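Local atomic coordinates of TRAP dicarboxylate transporter-DctP subunit (Marinobacter aquaeolei, PDB entry 4PFI), a protein that probably binds a small organic solute in the periplasm and delivers it to a TRAP-type membrane transporter. Residues V36-L42 / R68-F74; G148-G153 / A247-E253. All coordinates share one frame; numbering follows the deposited sequence.

Contact 1 (V36-L42 / R68-F74)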
ATOM      1  N   VAL A  36      22.181   8.965 -19.806  1.00 43.99           N
ATOM      2  CA  VAL A  36      22.283   8.312 -18.503  1.00 48.33           C
ATOM      3  C   VAL A  36      20.941   7.760 -18.030  1.00 52.24           C
ATOM      4  O   VAL A  36      19.899   8.403 -18.169  1.00 49.63           O
ATOM      5  CB  VAL A  36      22.773   9.266 -17.421  1.00 45.31           C
ATOM      6  CG1 VAL A  36      23.155   8.486 -16.188  1.00 45.81           C
ATOM      7  CG2 VAL A  36      23.939  10.083 -17.920  1.00 50.72           C
ATOM      8  N   THR A  37      20.980   6.577 -17.425  1.00 51.95           N
ATOM      9  CA  THR A  37      19.764   5.805 -17.206  1.00 49.08           C
ATOM     10  C   THR A  37      19.462   5.501 -15.740  1.00 46.38           C
ATOM     11  O   THR A  37      20.319   5.030 -14.990  1.00 44.04           O
ATOM     12  CB  THR A  37      19.824   4.482 -17.984  1.00 47.58           C
ATOM     13  OG1 THR A  37      19.311   4.690 -19.304  1.00 48.34           O
ATOM     14  CG2 THR A  37      18.998   3.408 -17.292  1.00 48.90           C
ATOM     15  N   TRP A  38      18.222   5.778 -15.351  1.00 39.76           N
ATOM     16  CA  TRP A  38      17.722   5.426 -14.035  1.00 39.44           C
ATOM     17  C   TRP A  38      16.738   4.271 -14.224  1.00 40.05           C
ATOM     18  O   TRP A  38      15.854   4.349 -15.068  1.00 39.32           O
ATOM     19  CB  TRP A  38      17.012   6.618 -13.388  1.00 37.36           C
ATOM     20  CG  TRP A  38      17.915   7.718 -12.921  1.00 42.50           C
ATOM     21  CD1 TRP A  38      19.268   7.811 -13.114  1.00 48.35           C
ATOM     22  CD2 TRP A  38      17.538   8.887 -12.186  1.00 42.55           C
ATOM     23  NE1 TRP A  38      19.752   8.963 -12.547  1.00 47.74           N
ATOM     24  CE2 TRP A  38      18.712   9.646 -11.972  1.00 46.15           C
ATOM     25  CE3 TRP A  38      16.323   9.369 -11.690  1.00 43.62           C
ATOM     26  CZ2 TRP A  38      18.709  10.860 -11.280  1.00 46.90           C
ATOM     27  CZ3 TRP A  38      16.320  10.577 -11.006  1.00 47.29           C
ATOM     28  CH2 TRP A  38      17.507  11.309 -10.807  1.00 48.62           C
ATOM     29  N   ARG A  39      16.901   3.208 -13.442  1.00 39.40           N
ATOM     30  CA  ARG A  39      16.044   2.029 -13.536  1.00 38.41           C
ATOM     31  C   ARG A  39      15.047   1.995 -12.382  1.00 37.74           C
ATOM     32  O   ARG A  39      15.446   1.922 -11.219  1.00 38.88           O
ATOM     33  CB  ARG A  39      16.899   0.769 -13.486  1.00 35.95           C
ATOM     34  CG  ARG A  39      17.973   0.727 -14.540  1.00 40.66           C
ATOM     35  CD  ARG A  39      19.068  -0.263 -14.171  1.00 45.49           C
ATOM     36  NE  ARG A  39      18.563  -1.624 -13.986  1.00 46.68           N
ATOM     37  CZ  ARG A  39      18.186  -2.426 -14.979  1.00 49.53           C
ATOM     38  NH1 ARG A  39      18.245  -1.994 -16.234  1.00 48.24           N
ATOM     39  NH2 ARG A  39      17.742  -3.657 -14.720  1.00 48.18           N
ATOM     40  N   PHE A  40      13.758   2.003 -12.720  1.00 35.06           N
ATOM     41  CA  PHE A  40      12.673   2.136 -11.754  1.00 31.85           C
ATOM     42  C   PHE A  40      11.769   0.894 -11.796  1.00 31.53           C
ATOM     43  O   PHE A  40      10.996   0.722 -12.728  1.00 31.53           O
ATOM     44  CB  PHE A  40      11.839   3.377 -12.104  1.00 30.97           C
ATOM     45  CG  PHE A  40      10.900   3.834 -11.007  1.00 31.78           C
ATOM     46  CD1 PHE A  40      10.590   3.016  -9.942  1.00 30.93           C
ATOM     47  CD2 PHE A  40      10.314   5.095 -11.061  1.00 31.94           C
ATOM     48  CE1 PHE A  40       9.732   3.446  -8.950  1.00 29.42           C
ATOM     49  CE2 PHE A  40       9.456   5.526 -10.070  1.00 29.76           C
ATOM     50  CZ  PHE A  40       9.164   4.700  -9.016  1.00 29.58           C
ATOM     51  N   ALA A  41      11.856   0.037 -10.788  1.00 27.98           N
ATOM     52  CA  ALA A  41      11.083  -1.204 -10.769  1.00 28.01           C
ATOM     53  C   ALA A  41       9.732  -1.049 -10.044  1.00 26.15           C
ATOM     54  O   ALA A  41       9.639  -0.387  -9.022  1.00 25.85           O
ATOM     55  CB  ALA A  41      11.902  -2.311 -10.111  1.00 28.32           C
ATOM     56  N   LEU A  42       8.693  -1.686 -10.564  1.00 27.50           N
ATOM     57  CA  LEU A  42       7.370  -1.618  -9.946  1.00 25.49           C
ATOM     58  C   LEU A  42       6.922  -2.996  -9.450  1.00 28.21           C
ATOM     59  O   LEU A  42       7.234  -4.003 -10.077  1.00 26.94           O
ATOM     60  CB  LEU A  42       6.353  -1.144 -10.966  1.00 23.94           C
ATOM     61  CG  LEU A  42       6.713   0.051 -11.817  1.00 24.31           C
ATOM     62  CD1 LEU A  42       5.593   0.273 -12.772  1.00 23.93           C
ATOM     63  CD2 LEU A  42       6.957   1.277 -10.963  1.00 28.45           C
ATOM     64  N   ARG A  68      19.536  14.597 -20.221  1.00 43.40           N
ATOM     65  CA  ARG A  68      20.724  14.125 -19.510  1.00 45.30           C
ATOM     66  C   ARG A  68      20.411  12.881 -18.640  1.00 48.12           C
ATOM     67  O   ARG A  68      21.303  12.100 -18.303  1.00 46.26           O
ATOM     68  CB  ARG A  68      21.286  15.265 -18.639  1.00 51.06           C
ATOM     69  CG  ARG A  68      22.608  14.959 -17.938  1.00 55.54           C
ATOM     70  CD  ARG A  68      22.749  15.695 -16.595  1.00 57.55           C
ATOM     71  NE  ARG A  68      22.857  17.147 -16.742  1.00 61.91           N
ATOM     72  CZ  ARG A  68      23.065  17.989 -15.730  1.00 61.60           C
ATOM     73  NH1 ARG A  68      23.177  17.517 -14.488  1.00 60.67           N
ATOM     74  NH2 ARG A  68      23.157  19.300 -15.958  1.00 58.54           N
ATOM     75  N   ILE A  69      19.140  12.709 -18.280  1.00 47.99           N
ATOM     76  CA  ILE A  69      18.707  11.538 -17.516  1.00 41.84           C
ATOM     77  C   ILE A  69      17.490  10.914 -18.169  1.00 36.39           C
ATOM     78  O   ILE A  69      16.488  11.567 -18.388  1.00 35.28           O
ATOM     79  CB  ILE A  69      18.389  11.889 -16.048  1.00 41.35           C
ATOM     80  CG1 ILE A  69      19.684  12.192 -15.294  1.00 42.02           C
ATOM     81  CG2 ILE A  69      17.635  10.739 -15.348  1.00 41.12           C
ATOM     82  CD1 ILE A  69      19.503  13.158 -14.139  1.00 42.47           C
ATOM     83  N   GLU A  70      17.600   9.643 -18.515  1.00 37.94           N
ATOM     84  CA  GLU A  70      16.471   8.920 -19.066  1.00 41.72           C
ATOM     85  C   GLU A  70      16.000   7.923 -18.011  1.00 41.06           C
ATOM     86  O   GLU A  70      16.805   7.444 -17.210  1.00 41.66           O
ATOM     87  CB  GLU A  70      16.869   8.192 -20.342  1.00 49.82           C
ATOM     88  CG  GLU A  70      15.681   7.918 -21.236  1.00 59.04           C
ATOM     89  CD  GLU A  70      15.916   6.773 -22.199  1.00 65.60           C
ATOM     90  OE1 GLU A  70      17.066   6.278 -22.270  1.00 66.78           O
ATOM     91  OE2 GLU A  70      14.944   6.363 -22.878  1.00 67.76           O
ATOM     92  N   VAL A  71      14.709   7.607 -18.006  1.00 37.17           N
ATOM     93  CA  VAL A  71      14.174   6.707 -16.988  1.00 36.07           C
ATOM     94  C   VAL A  71      13.526   5.484 -17.630  1.00 31.38           C
ATOM     95  O   VAL A  71      12.608   5.592 -18.430  1.00 31.66           O
ATOM     96  CB  VAL A  71      13.165   7.418 -16.041  1.00 34.17           C
ATOM     97  CG1 VAL A  71      12.664   6.458 -14.985  1.00 34.06           C
ATOM     98  CG2 VAL A  71      13.809   8.612 -15.374  1.00 35.09           C
ATOM     99  N   ASP A  72      14.023   4.312 -17.273  1.00 32.71           N
ATOM    100  CA  ASP A  72      13.437   3.079 -17.757  1.00 38.68           C
ATOM    101  C   ASP A  72      12.550   2.517 -16.673  1.00 37.40           C
ATOM    102  O   ASP A  72      13.001   2.264 -15.554  1.00 36.21           O
ATOM    103  CB  ASP A  72      14.519   2.086 -18.173  1.00 45.37           C
ATOM    104  CG  ASP A  72      14.995   2.316 -19.600  1.00 55.42           C
ATOM    105  OD1 ASP A  72      15.090   3.494 -20.016  1.00 56.59           O
ATOM    106  OD2 ASP A  72      15.260   1.322 -20.314  1.00 59.65           O
ATOM    107  N   VAL A  73      11.272   2.373 -17.005  1.00 37.71           N
ATOM    108  CA  VAL A  73      10.279   1.853 -16.076  1.00 34.52           C
ATOM    109  C   VAL A  73      10.065   0.365 -16.313  1.00 35.79           C
ATOM    110  O   VAL A  73       9.810  -0.069 -17.442  1.00 37.87           O
ATOM    111  CB  VAL A  73       8.938   2.605 -16.218  1.00 31.45           C
ATOM    112  CG1 VAL A  73       7.833   1.945 -15.359  1.00 28.61           C
ATOM    113  CG2 VAL A  73       9.116   4.044 -15.821  1.00 27.47           C
ATOM    114  N   PHE A  74      10.171  -0.403 -15.229  1.00 31.85           N
ATOM    115  CA  PHE A  74      10.029  -1.852 -15.255  1.00 30.71           C
ATOM    116  C   PHE A  74       8.808  -2.314 -14.441  1.00 31.72           C
ATOM    117  O   PHE A  74       8.902  -2.561 -13.236  1.00 31.94           O
ATOM    118  CB  PHE A  74      11.304  -2.508 -14.723  1.00 34.00           C
ATOM    119  CG  PHE A  74      12.521  -2.222 -15.564  1.00 36.02           C
ATOM    120  CD1 PHE A  74      12.756  -2.923 -16.731  1.00 36.21           C
ATOM    121  CD2 PHE A  74      13.412  -1.231 -15.200  1.00 38.90           C
ATOM    122  CE1 PHE A  74      13.871  -2.642 -17.522  1.00 38.69           C
ATOM    123  CE2 PHE A  74      14.532  -0.950 -15.986  1.00 40.87           C
ATOM    124  CZ  PHE A  74      14.754  -1.659 -17.145  1.00 39.11           C
TER
HETATM  125  O   HOH W   1       9.428  -4.687 -11.539  1.00 19.68           O

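Contact 2 (G148-G153 / A247-E253)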
ATOM      1  N   GLY A 148      19.400  -1.341   4.403  1.00 47.75           N
ATOM      2  CA  GLY A 148      20.221  -0.888   3.289  1.00 45.84           C
ATOM      3  C   GLY A 148      19.454  -0.174   2.184  1.00 46.05           C
ATOM      4  O   GLY A 148      19.775  -0.316   1.002  1.00 49.14           O
ATOM      5  N   LEU A 149      18.457   0.616   2.566  1.00 41.65           N
ATOM      6  CA  LEU A 149      17.628   1.300   1.585  1.00 37.18           C
ATOM      7  C   LEU A 149      17.480   2.789   1.886  1.00 36.99           C
ATOM      8  O   LEU A 149      17.382   3.205   3.040  1.00 39.15           O
ATOM      9  CB  LEU A 149      16.241   0.639   1.501  1.00 36.33           C
ATOM     10  CG  LEU A 149      16.200  -0.773   0.905  1.00 37.61           C
ATOM     11  CD1 LEU A 149      14.821  -1.395   1.093  1.00 39.41           C
ATOM     12  CD2 LEU A 149      16.592  -0.753  -0.564  1.00 39.03           C
ATOM     13  N   GLN A 150      17.445   3.599   0.835  1.00 37.01           N
ATOM     14  CA  GLN A 150      17.149   5.012   0.999  1.00 40.77           C
ATOM     15  C   GLN A 150      15.647   5.249   0.777  1.00 38.77           C
ATOM     16  O   GLN A 150      15.154   5.093  -0.336  1.00 35.24           O
ATOM     17  CB  GLN A 150      17.984   5.860   0.029  1.00 38.66           C
ATOM     18  CG  GLN A 150      17.732   7.349   0.153  1.00 43.18           C
ATOM     19  CD  GLN A 150      18.130   7.905   1.513  1.00 47.84           C
ATOM     20  OE1 GLN A 150      19.302   7.875   1.885  1.00 49.50           O
ATOM     21  NE2 GLN A 150      17.153   8.421   2.260  1.00 48.09           N
ATOM     22  N   LEU A 151      14.932   5.609   1.846  1.00 36.98           N
ATOM     23  CA  LEU A 151      13.504   5.954   1.759  1.00 35.23           C
ATOM     24  C   LEU A 151      13.355   7.358   1.191  1.00 38.27           C
ATOM     25  O   LEU A 151      13.952   8.290   1.707  1.00 42.01           O
ATOM     26  CB  LEU A 151      12.836   5.891   3.138  1.00 31.98           C
ATOM     27  CG  LEU A 151      11.412   6.461   3.190  1.00 33.10           C
ATOM     28  CD1 LEU A 151      10.415   5.535   2.495  1.00 29.53           C
ATOM     29  CD2 LEU A 151      10.975   6.761   4.619  1.00 33.35           C
ATOM     30  N   LEU A 152      12.561   7.501   0.129  1.00 36.10           N
ATOM     31  CA  LEU A 152      12.348   8.797  -0.519  1.00 29.98           C
ATOM     32  C   LEU A 152      10.953   9.355  -0.240  1.00 33.33           C
ATOM     33  O   LEU A 152      10.732  10.558  -0.342  1.00 33.61           O
ATOM     34  CB  LEU A 152      12.563   8.682  -2.030  1.00 29.79           C
ATOM     35  CG  LEU A 152      13.955   8.186  -2.450  1.00 34.76           C
ATOM     36  CD1 LEU A 152      14.081   8.093  -3.975  1.00 32.27           C
ATOM     37  CD2 LEU A 152      15.043   9.090  -1.865  1.00 32.38           C
ATOM     38  N   GLY A 153      10.001   8.485   0.091  1.00 33.50           N
ATOM     39  CA  GLY A 153       8.640   8.935   0.319  1.00 28.70           C
ATOM     40  C   GLY A 153       7.594   7.840   0.291  1.00 30.66           C
ATOM     41  O   GLY A 153       7.889   6.665   0.054  1.00 31.26           O
ATOM     42  N   ALA A 247       2.343   2.607  -0.568  1.00 21.49           N
ATOM     43  CA  ALA A 247       3.579   2.022  -1.087  1.00 21.85           C
ATOM     44  C   ALA A 247       4.764   2.971  -0.840  1.00 25.69           C
ATOM     45  O   ALA A 247       4.590   4.188  -0.867  1.00 27.78           O
ATOM     46  CB  ALA A 247       3.438   1.745  -2.563  1.00 21.27           C
ATOM     47  N   SER A 248       5.954   2.407  -0.598  1.00 25.57           N
ATOM     48  CA  SER A 248       7.190   3.179  -0.409  1.00 26.23           C
ATOM     49  C   SER A 248       7.914   3.356  -1.721  1.00 27.74           C
ATOM     50  O   SER A 248       7.957   2.425  -2.529  1.00 28.62           O
ATOM     51  CB  SER A 248       8.175   2.414   0.495  1.00 26.95           C
ATOM     52  OG  SER A 248       7.995   2.688   1.857  1.00 31.98           O
ATOM     53  N   VAL A 249       8.530   4.516  -1.927  1.00 29.17           N
ATOM     54  CA  VAL A 249       9.530   4.639  -2.990  1.00 30.44           C
ATOM     55  C   VAL A 249      10.914   4.600  -2.349  1.00 32.36           C
ATOM     56  O   VAL A 249      11.238   5.428  -1.505  1.00 35.46           O
ATOM     57  CB  VAL A 249       9.371   5.938  -3.827  1.00 33.45           C
ATOM     58  CG1 VAL A 249      10.518   6.060  -4.850  1.00 33.98           C
ATOM     59  CG2 VAL A 249       8.016   5.981  -4.527  1.00 27.17           C
ATOM     60  N   VAL A 250      11.731   3.634  -2.741  1.00 33.18           N
ATOM     61  CA  VAL A 250      13.061   3.486  -2.152  1.00 32.89           C
ATOM     62  C   VAL A 250      14.165   3.563  -3.207  1.00 36.05           C
ATOM     63  O   VAL A 250      13.936   3.331  -4.395  1.00 33.28           O
ATOM     64  CB  VAL A 250      13.201   2.135  -1.389  1.00 32.76           C
ATOM     65  CG1 VAL A 250      12.276   2.108  -0.193  1.00 29.64           C
ATOM     66  CG2 VAL A 250      12.961   0.953  -2.327  1.00 29.20           C
ATOM     67  N   ALA A 251      15.374   3.876  -2.756  1.00 36.05           N
ATOM     68  CA  ALA A 251      16.516   3.936  -3.654  1.00 39.26           C
ATOM     69  C   ALA A 251      17.726   3.236  -3.060  1.00 42.64           C
ATOM     70  O   ALA A 251      17.905   3.166  -1.837  1.00 36.05           O
ATOM     71  CB  ALA A 251      16.862   5.377  -3.992  1.00 39.39           C
ATOM     72  N   ASN A 252      18.560   2.718  -3.951  1.00 45.80           N
ATOM     73  CA  ASN A 252      19.871   2.235  -3.558  1.00 50.42           C
ATOM     74  C   ASN A 252      20.610   3.279  -2.709  1.00 49.52           C
ATOM     75  O   ASN A 252      20.681   4.463  -3.052  1.00 49.92           O
ATOM     76  CB  ASN A 252      20.697   1.853  -4.779  1.00 54.28           C
ATOM     77  CG  ASN A 252      22.048   1.296  -4.401  1.00 58.26           C
ATOM     78  OD1 ASN A 252      23.050   2.012  -4.407  1.00 63.29           O
ATOM     79  ND2 ASN A 252      22.079   0.018  -4.033  1.00 57.23           N
ATOM     80  N   GLU A 253      21.142   2.820  -1.586  1.00 50.24           N
ATOM     81  CA  GLU A 253      21.656   3.700  -0.551  1.00 56.28           C
ATOM     82  C   GLU A 253      22.863   4.517  -0.997  1.00 61.36           C
ATOM     83  O   GLU A 253      23.015   5.684  -0.616  1.00 59.58           O
ATOM     84  CB  GLU A 253      22.044   2.854   0.648  1.00 61.79           C
ATOM     85  CG  GLU A 253      21.927   3.560   1.956  1.00 65.74           C
ATOM     86  CD  GLU A 253      21.691   2.579   3.070  1.00 67.78           C
ATOM     87  OE1 GLU A 253      22.142   1.420   2.935  1.00 67.61           O
ATOM     88  OE2 GLU A 253      21.030   2.948   4.060  1.00 70.37           O
TER

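Contact 1 (V36-L42 / R68-F74)
Strands 37-41 and 70-74 are the two parallel arms of a beta-alpha-beta unit, closed by a ladder of backbone hydrogen bonds running from Val36 and Glu70 to Leu42 and Phe74. The ladder alternates regularly: Glu70 N donates to Val36 O (2.6 Å), Trp38 N to Glu70 O (2.9 Å), Asp72 N to Trp38 O, Phe40 N to Asp72 O, Phe74 N to Phe40 O. Leu42 N then reaches Phe74 O (2.8 Å), and a water joins that oxygen to Leu42 O. Helix 49-65 links the arms; its Phe57 meets Phe40 edge-to-face and its Val61 touches Ile69. On the face bearing Trp38, Phe40, Val71 and Val73, Ile69 lays CG2 over the five-membered ring of Trp38, 3.7 Å from its centroid, a CH-pi contact, while Ile69 CD1 touches Trp38 CZ2 at 3.8 Å. Trp38 CG stands anti to the carbonyl carbon (chi1 -73°), which carries the indole across to this isoleucine; Trp255 meets it edge-to-face. A serine in place of Trp38 would probably strip Ile69 CG2 of its aromatic platform and open a gap beside Trp255. On the opposite face, Phe74 slips its CE2 over the Arg39 guanidinium, the two planes 46° apart, with Arg39 NH1 3.6 Å from Phe74 CZ. Arg39 NE is hydrogen-bonded to Ser93 O. At the far end Leu42 CD1 meets Val73 CG1 at 3.8 Å.

Contact 2 (G148-G153 / A247-E253)
Gln150 and Ala251 form a hydrogen-bonded pair of the antiparallel ladder that joins strands 149-164 and 244-252, with Gln150 N to Ala251 O and Ala251 N to Gln150 O both 2.7 Å and each donor in the carbonyl plane. One step on, Leu151 faces Val250 as a non-hydrogen-bonded pair. The ladder then slips by a residue, as in a beta bulge: Val249 O accepts from Leu152 N (3.0 Å) and Val249 N donates to Gly153 O (3.0 Å). Gly153 suits this place, because at its backbone angles a side chain would be jammed against the carbonyl oxygen of Leu152. Leu152 points toward the partner strand, where its CD1 lies 3.9 Å from Ala251 CB; its side chain crosses that of Val249, CD1 4.2 Å from Val249 CG1. Leu151 sends CD1 to within 3.8 Å of Ser248 OG, on the side where Tyr144 and Phe140 of helix 134-145 pack. The Gln150 chain bends at chi2 (64°) and brings NE2 back over its own strand, to a 3.3 Å hydrogen bond with Leu151 O from above the carbonyl plane.

Further out, both strand ends meet helices. Gly148, with positive phi, is the C-prime residue of the Schellman motif that ends helix 134-145, and Asn252 is the N-cap of helix 253-257: its OD1 accepts from Trp255 N, while ND2 donates to Thr89 O. Strand 96-99 flanks 244-252 on its other edge. The extended Glu253 chain, CG anti to the backbone N (chi1 -151°), reaches over Gly148; Glu253 OE2 is hydrogen-bonded to His145 ND1, and Glu253 OE1 rests 3.0 Å from Gly148 CA.

Overall arrangement
Both contacts belong to one mixed sheet, with strand 96-99 as the bridge: it pairs in parallel with 37-41 of contact 1 and antiparallel with 244-252 of contact 2. Their centres lie 15 Å apart; their nearest atoms, about 5 Å apart, do not touch. Contact 1 is the more peripheral, its centre about 22 Å from that of the chain against 14 Å, with one face mixing charged and polar residues (Thr37, Arg39, Glu70, Asp72) with Ala41 and Phe74, the other aromatic and aliphatic. Contact 2 is buried, mostly small and aliphatic; Asn252 caps one helix and Glu253 bonds to His145 at the end of another. A regular parallel ladder thus contrasts with a bulged antiparallel one.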